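PDB 3LAO: enoyl-CoA hydratase/isomerase from Pseudomonas aeruginosa, which probably hydrates the double bond of an enoyl-CoA thioester, possibly that of a steroid side chain, as a lyase of the crotonase family. Local coordinates for residues B[177-182]-B[188-193]; B[129-134]-B[197-202]; B[110-115]-B[122-127]. All blocks are in the same frame, centred on the assembly; numbering follows the deposited sequence.

All three contacts pack a helix against the parallel part of one mixed sheet, where strands 108-112, 129-133 and 189-191 run side by side. Interactions 2 and 3 lie on opposite faces of it, Val131 pointing to helix 196-209 and Val110 and Val112 to helix 119-125; their centres are about 10 Å apart. The backbone joins them, Val110 N lying 2.7 Å from Ile129 O, a probable hydrogen bond. Interaction 1 sits at strand 189-191, one of the two outermost strands within this chain, its centre about 9 Å from that of interaction 2; the salt bridge from Arg134 NH1 to Glu192 OE2 (2.5 Å) ties the two. Substrate probably binds in tunnels between subunits.

Interaction 1: residues B[177-182]-B[188-193]; sequences DADEAL and TEVVEP
Val190 carries CG1 anti to its backbone N (chi1 170°), which leaves CG2 beside that nitrogen and aimed into the groove between Ala178 and Leu182, one helical turn apart. There CG2 of Val190 meets Ala178 O at 3.4 Å and Ala178 CB at 3.9 Å, and Leu182 CB lies 4.0 Å from the same methyl. Ala178 O also accepts from Leu182 N, so the methyl lies against a carbonyl already used by the helix. Leu182, with CG anti to its own N (chi1 -177°), reaches across toward the start of the strand, where its CD1 stops 3.7 Å from Thr188 O. Helix and strand run nearly antiparallel, at 163°, with axes 8.4 Å apart. No hydrogen bond links them; the grip is apolar, and at the exposed side Asp179 OD2 comes no nearer than 4.3 Å to Val190 CG1. Asp177 caps the start of the helix, its OD1 accepting from Glu180 N at 3.3 Å. Thr188 OG1 pairs with Thr164 OG1 of the second subunit. This is an alpha-beta connection of the crotonase fold: helix 178-183 leads through a short link into strand 189-191, an outer strand of this chain's main sheet.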
# COMPACT_ATOMS: atom_id res chain seq x y z
N ASP B 177 -5.56 -3.37 20.36
CA ASP B 177 -4.40 -3.91 21.05
C ASP B 177 -3.33 -4.36 20.05
O ASP B 177 -3.49 -4.21 18.83
CB ASP B 177 -4.77 -5.03 22.06
CG ASP B 177 -5.35 -6.28 21.40
OD1 ASP B 177 -5.39 -6.33 20.15
OD2 ASP B 177 -5.77 -7.22 22.13
N ALA B 178 -2.25 -4.91 20.61
CA ALA B 178 -1.10 -5.36 19.85
C ALA B 178 -1.48 -6.35 18.74
O ALA B 178 -0.89 -6.32 17.65
CB ALA B 178 -0.09 -5.96 20.76
N ASP B 179 -2.45 -7.22 18.99
CA ASP B 179 -2.76 -8.23 17.99
C ASP B 179 -3.47 -7.64 16.78
O ASP B 179 -3.26 -8.07 15.63
CB ASP B 179 -3.51 -9.41 18.60
CG ASP B 179 -2.57 -10.37 19.31
OD1 ASP B 179 -2.78 -10.65 20.51
OD2 ASP B 179 -1.59 -10.83 18.68
N GLU B 180 -4.30 -6.64 17.05
CA GLU B 180 -5.02 -5.93 16.01
C GLU B 180 -4.05 -5.03 15.20
O GLU B 180 -4.13 -4.92 13.97
CB GLU B 180 -6.16 -5.12 16.66
CG GLU B 180 -7.01 -4.29 15.69
CD GLU B 180 -7.92 -5.11 14.79
OE1 GLU B 180 -7.86 -6.36 14.82
OE2 GLU B 180 -8.71 -4.49 14.04
N ALA B 181 -3.12 -4.40 15.92
CA ALA B 181 -2.08 -3.64 15.25
C ALA B 181 -1.21 -4.54 14.30
O ALA B 181 -0.90 -4.13 13.18
CB ALA B 181 -1.24 -2.86 16.25
N LEU B 182 -0.88 -5.75 14.72
CA LEU B 182 -0.16 -6.69 13.86
C LEU B 182 -0.99 -7.07 12.64
O LEU B 182 -0.47 -7.16 11.52
CB LEU B 182 0.19 -7.95 14.64
CG LEU B 182 1.00 -9.04 13.92
CD1 LEU B 182 2.44 -8.56 13.63
CD2 LEU B 182 1.03 -10.34 14.74
N THR B 188 5.85 -5.32 13.51
CA THR B 188 6.56 -6.36 12.82
C THR B 188 6.25 -7.62 13.57
O THR B 188 6.08 -8.68 12.98
CB THR B 188 8.09 -6.11 12.88
OG1 THR B 188 8.37 -4.73 12.61
CG2 THR B 188 8.84 -7.00 11.90
N GLU B 189 6.17 -7.50 14.89
CA GLU B 189 6.01 -8.68 15.74
C GLU B 189 5.35 -8.37 17.09
O GLU B 189 5.58 -7.31 17.68
CB GLU B 189 7.37 -9.34 15.98
CG GLU B 189 7.26 -10.77 16.50
CD GLU B 189 8.63 -11.46 16.63
OE1 GLU B 189 9.51 -11.19 15.79
OE2 GLU B 189 8.82 -12.25 17.58
N VAL B 190 4.56 -9.32 17.59
CA VAL B 190 4.02 -9.20 18.93
C VAL B 190 4.65 -10.22 19.84
O VAL B 190 4.75 -11.39 19.47
CB VAL B 190 2.54 -9.42 18.94
CG1 VAL B 190 2.11 -9.52 20.36
CG2 VAL B 190 1.84 -8.25 18.26
N VAL B 191 5.11 -9.78 21.02
CA VAL B 191 5.84 -10.68 21.95
C VAL B 191 5.34 -10.60 23.39
O VAL B 191 4.62 -9.66 23.75
CB VAL B 191 7.37 -10.47 21.94
CG1 VAL B 191 7.93 -10.70 20.56
CG2 VAL B 191 7.75 -9.06 22.44
N GLU B 192 5.73 -11.58 24.20
CA GLU B 192 5.35 -11.64 25.62
C GLU B 192 5.83 -10.41 26.37
O GLU B 192 6.94 -9.92 26.11
CB GLU B 192 5.89 -12.91 26.28
CG GLU B 192 5.18 -14.21 25.84
CD GLU B 192 3.66 -14.08 25.76
OE1 GLU B 192 3.01 -13.91 26.82
OE2 GLU B 192 3.10 -14.13 24.62
N PRO B 193 5.01 -9.91 27.32
CA PRO B 193 5.33 -8.64 27.99
C PRO B 193 6.69 -8.77 28.66
O PRO B 193 6.95 -9.82 29.25
CB PRO B 193 4.22 -8.49 29.05
CG PRO B 193 3.15 -9.42 28.65
CD PRO B 193 3.82 -10.55 27.89

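Interaction 2: residues B[129-134]-B[197-202]; sequences IAVAAR and LARALE
Val131 and Arg199 meet with their side chains at about a right angle, the short valine fork rising from strand 129-133 and the arginine chain leaving helix 196-209 crosswise to it. The touch is made at the root of the arginine: Val131 CG1 is 4.1 Å from Arg199 CB. The other branch, Val131 CG2, beside its backbone N, comes within 4.3 Å of Ala200 N; the two methyls thus meet successive residues of the helix. The CA atoms of Val131 and Ala200 are 6.1 Å apart, a close approach consistent with the small side chain of Ala200. The Ala200 methyl itself packs on Val109 and Ala111 of the neighbouring strand 108-112.

Beyond CB, Arg199 turns away. CG stands anti to the backbone N, and a bend at chi2 (53°) carries the guanidinium away from the valine. As modelled, NH1 lies 3.1 Å from Glu202 OE1, with the oxygen well off the guanidinium plane, so this tentative pair rests on charge alone; a long, weak ion pair joins NE to Glu189 OE1, which is hydrogen-bonded to Tyr203 OH. Val191 of the next strand packs beside both Val131 and Arg199. With no hydrogen bond between the segments, van der Waals contact joins the buried Val131 to the base of Arg199 and the backbone of Ala200, while the arginine's charge is carried to acidic residues away from the valine.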
# COMPACT_ATOMS: atom_id res chain seq x y z
N ILE B 129 11.19 -1.28 11.96
CA ILE B 129 10.78 -2.48 12.66
C ILE B 129 10.16 -2.01 13.96
O ILE B 129 10.72 -1.14 14.68
CB ILE B 129 11.95 -3.34 13.08
CG1 ILE B 129 12.86 -3.66 11.87
CG2 ILE B 129 11.45 -4.56 13.85
CD1 ILE B 129 12.24 -4.50 10.81
N ALA B 130 8.99 -2.58 14.24
CA ALA B 130 8.22 -2.25 15.41
C ALA B 130 7.82 -3.51 16.15
O ALA B 130 7.14 -4.38 15.59
CB ALA B 130 6.95 -1.39 15.03
N VAL B 131 8.25 -3.61 17.39
CA VAL B 131 7.87 -4.72 18.24
C VAL B 131 7.07 -4.25 19.47
O VAL B 131 7.49 -3.35 20.18
CB VAL B 131 9.13 -5.43 18.72
CG1 VAL B 131 8.79 -6.49 19.75
CG2 VAL B 131 9.84 -6.04 17.52
N ALA B 132 5.95 -4.91 19.72
CA ALA B 132 5.08 -4.56 20.83
C ALA B 132 4.82 -5.75 21.76
O ALA B 132 4.71 -6.90 21.33
CB ALA B 132 3.74 -4.01 20.32
N ALA B 133 4.71 -5.44 23.05
CA ALA B 133 4.29 -6.38 24.08
C ALA B 133 2.83 -6.72 23.85
O ALA B 133 2.03 -5.84 23.55
CB ALA B 133 4.47 -5.74 25.47
N ARG B 134 2.49 -8.00 23.95
CA ARG B 134 1.10 -8.42 23.96
C ARG B 134 0.34 -7.58 24.99
O ARG B 134 0.83 -7.36 26.10
CB ARG B 134 1.02 -9.89 24.35
CG ARG B 134 -0.37 -10.45 24.45
CD ARG B 134 -0.33 -11.93 24.07
NE ARG B 134 -0.23 -12.10 22.62
CZ ARG B 134 0.80 -12.67 21.99
NH1 ARG B 134 1.84 -13.16 22.67
NH2 ARG B 134 0.77 -12.77 20.66
N LEU B 197 11.98 -5.34 24.25
CA LEU B 197 13.24 -4.67 23.97
C LEU B 197 14.28 -5.70 23.56
O LEU B 197 15.05 -5.45 22.64
CB LEU B 197 13.73 -3.84 25.14
CG LEU B 197 15.06 -3.13 24.90
CD1 LEU B 197 15.10 -2.19 23.67
CD2 LEU B 197 15.43 -2.39 26.17
N ALA B 198 14.28 -6.87 24.20
CA ALA B 198 15.25 -7.90 23.83
C ALA B 198 15.07 -8.27 22.37
O ALA B 198 16.04 -8.53 21.63
CB ALA B 198 15.10 -9.11 24.67
N ARG B 199 13.82 -8.30 21.95
CA ARG B 199 13.47 -8.68 20.59
C ARG B 199 13.81 -7.59 19.60
O ARG B 199 14.44 -7.85 18.57
CB ARG B 199 11.99 -9.00 20.52
CG ARG B 199 11.63 -9.67 19.24
CD ARG B 199 12.52 -10.90 19.03
NE ARG B 199 12.42 -11.32 17.65
CZ ARG B 199 12.83 -12.50 17.20
NH1 ARG B 199 13.35 -13.40 18.04
NH2 ARG B 199 12.71 -12.80 15.90
N ALA B 200 13.44 -6.35 19.91
CA ALA B 200 13.86 -5.21 19.12
C ALA B 200 15.38 -5.19 18.91
O ALA B 200 15.87 -4.95 17.80
CB ALA B 200 13.36 -3.88 19.74
N LEU B 201 16.12 -5.44 19.97
CA LEU B 201 17.59 -5.56 19.90
C LEU B 201 18.08 -6.64 18.91
O LEU B 201 18.93 -6.36 18.09
CB LEU B 201 18.19 -5.78 21.30
CG LEU B 201 18.29 -4.50 22.11
CD1 LEU B 201 18.76 -4.67 23.56
CD2 LEU B 201 19.20 -3.55 21.35
N GLU B 202 17.53 -7.84 18.97
CA GLU B 202 17.92 -8.86 18.02
C GLU B 202 17.73 -8.38 16.55
O GLU B 202 18.60 -8.61 15.70
CB GLU B 202 17.11 -10.13 18.25
CG GLU B 202 16.90 -10.48 19.69
CD GLU B 202 16.32 -11.88 19.88
OE1 GLU B 202 16.23 -12.62 18.88
OE2 GLU B 202 15.97 -12.24 21.02

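Interaction 3: residues B[110-115]-B[122-127]; sequences VAVQGT and ELMLNA
Val110 CG1 is the tight point of this contact, lodged between Met124 CG and Ala127 CB at 3.7 Å from each. Its chi1 of 67° sets CG1 between the backbone N and the carbonyl carbon, which brings this one methyl against both partners. Ala127 lies just past the helix end and turns its methyl back onto the valine, and its CB is also 4.1 Å from Val110 CB. Met124, a selenomethionine here, runs outward with CG anti to its backbone N (chi1 -169°) and the CB-CG bond extended, so the chain crosses Val110 at about a right angle. Strand 108-112, helix 119-125 and strand 129-133 form a parallel beta-alpha-beta crossover of the crotonase fold: the helix follows the first strand by way of the short strand 115-117, and the second strand returns beside it in the sheet. Ala130 of that second strand packs on both Val110 and Met124.

The looser part lies further along the strand. Val112 CG1 comes only to 4.2 Å from Met124 SE, a single contact, again with the side chains nearly perpendicular; a bend at chi3 (68°) turns the terminal methyl CE away from this valine. Even here solvent has little access: Val112 and Met124 are buried, and Leu187 also touches the selenomethionine.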
# COMPACT_ATOMS: atom_id res chain seq x y z
N VAL B 110 11.84 0.10 16.79
CA VAL B 110 11.19 0.59 17.96
C VAL B 110 10.51 -0.52 18.76
O VAL B 110 9.86 -1.42 18.19
CB VAL B 110 10.18 1.71 17.62
CG1 VAL B 110 8.96 1.15 16.78
CG2 VAL B 110 9.71 2.34 18.90
N ALA B 111 10.66 -0.44 20.08
CA ALA B 111 9.97 -1.35 21.02
C ALA B 111 8.92 -0.60 21.85
O ALA B 111 9.24 0.41 22.48
CB ALA B 111 11.01 -2.00 21.96
N VAL B 112 7.68 -1.10 21.88
CA VAL B 112 6.59 -0.46 22.62
C VAL B 112 5.83 -1.40 23.56
O VAL B 112 5.55 -2.55 23.23
CB VAL B 112 5.51 0.10 21.69
CG1 VAL B 112 6.09 1.06 20.67
CG2 VAL B 112 4.88 -1.02 21.03
N GLN B 113 5.40 -0.84 24.68
CA GLN B 113 4.67 -1.59 25.70
C GLN B 113 3.63 -0.73 26.40
O GLN B 113 3.79 0.50 26.53
CB GLN B 113 5.64 -2.09 26.78
CG GLN B 113 6.01 -1.03 27.83
CD GLN B 113 7.13 -0.09 27.39
OE1 GLN B 113 7.15 0.39 26.24
NE2 GLN B 113 8.05 0.21 28.32
N GLY B 114 2.60 -1.41 26.89
CA GLY B 114 1.57 -0.77 27.70
C GLY B 114 0.62 0.16 26.96
O GLY B 114 -0.36 -0.29 26.38
N THR B 115 0.93 1.44 27.02
CA THR B 115 0.07 2.50 26.52
C THR B 115 0.76 3.23 25.38
O THR B 115 1.93 3.54 25.47
CB THR B 115 -0.24 3.50 27.65
OG1 THR B 115 -1.48 3.16 28.26
CG2 THR B 115 -0.35 4.89 27.10
N GLU B 122 2.09 7.23 15.71
CA GLU B 122 2.76 7.85 14.57
C GLU B 122 4.26 7.72 14.73
O GLU B 122 4.99 7.57 13.76
CB GLU B 122 2.37 9.33 14.45
CG GLU B 122 1.83 9.70 13.04
CD GLU B 122 2.97 10.02 12.01
OE1 GLU B 122 3.43 9.08 11.30
OE2 GLU B 122 3.39 11.20 11.89
N LEU B 123 4.71 7.72 15.97
CA LEU B 123 6.13 7.64 16.23
C LEU B 123 6.55 6.23 15.84
O LEU B 123 7.58 6.03 15.20
CB LEU B 123 6.37 7.88 17.71
CG LEU B 123 7.78 8.07 18.21
CD1 LEU B 123 8.48 9.16 17.41
CD2 LEU B 123 7.70 8.41 19.70
N MSE B 124 5.71 5.27 16.19
CA MSE B 124 5.98 3.89 15.86
C MSE B 124 5.99 3.60 14.35
O MSE B 124 6.77 2.78 13.88
CB MSE B 124 4.93 3.02 16.53
CG MSE B 124 5.25 1.58 16.48
SE MSE B 124 3.78 0.59 17.22
CE MSE B 124 2.44 0.92 15.85
N LEU B 125 5.13 4.27 13.59
CA LEU B 125 5.03 3.99 12.15
C LEU B 125 6.13 4.67 11.35
O LEU B 125 6.22 4.49 10.15
CB LEU B 125 3.69 4.44 11.59
CG LEU B 125 2.45 3.77 12.18
CD1 LEU B 125 1.18 4.52 11.74
CD2 LEU B 125 2.44 2.31 11.74
N ASN B 126 6.94 5.49 12.01
CA ASN B 126 8.03 6.13 11.36
C ASN B 126 9.28 5.26 11.45
O ASN B 126 10.35 5.60 10.96
CB ASN B 126 8.29 7.47 12.03
CG ASN B 126 9.26 8.32 11.25
OD1 ASN B 126 8.98 8.71 10.11
ND2 ASN B 126 10.43 8.61 11.84
N ALA B 127 9.16 4.12 12.08
CA ALA B 127 10.29 3.22 12.24
C ALA B 127 10.29 2.11 11.17
O ALA B 127 9.33 1.94 10.43
CB ALA B 127 10.25 2.61 13.61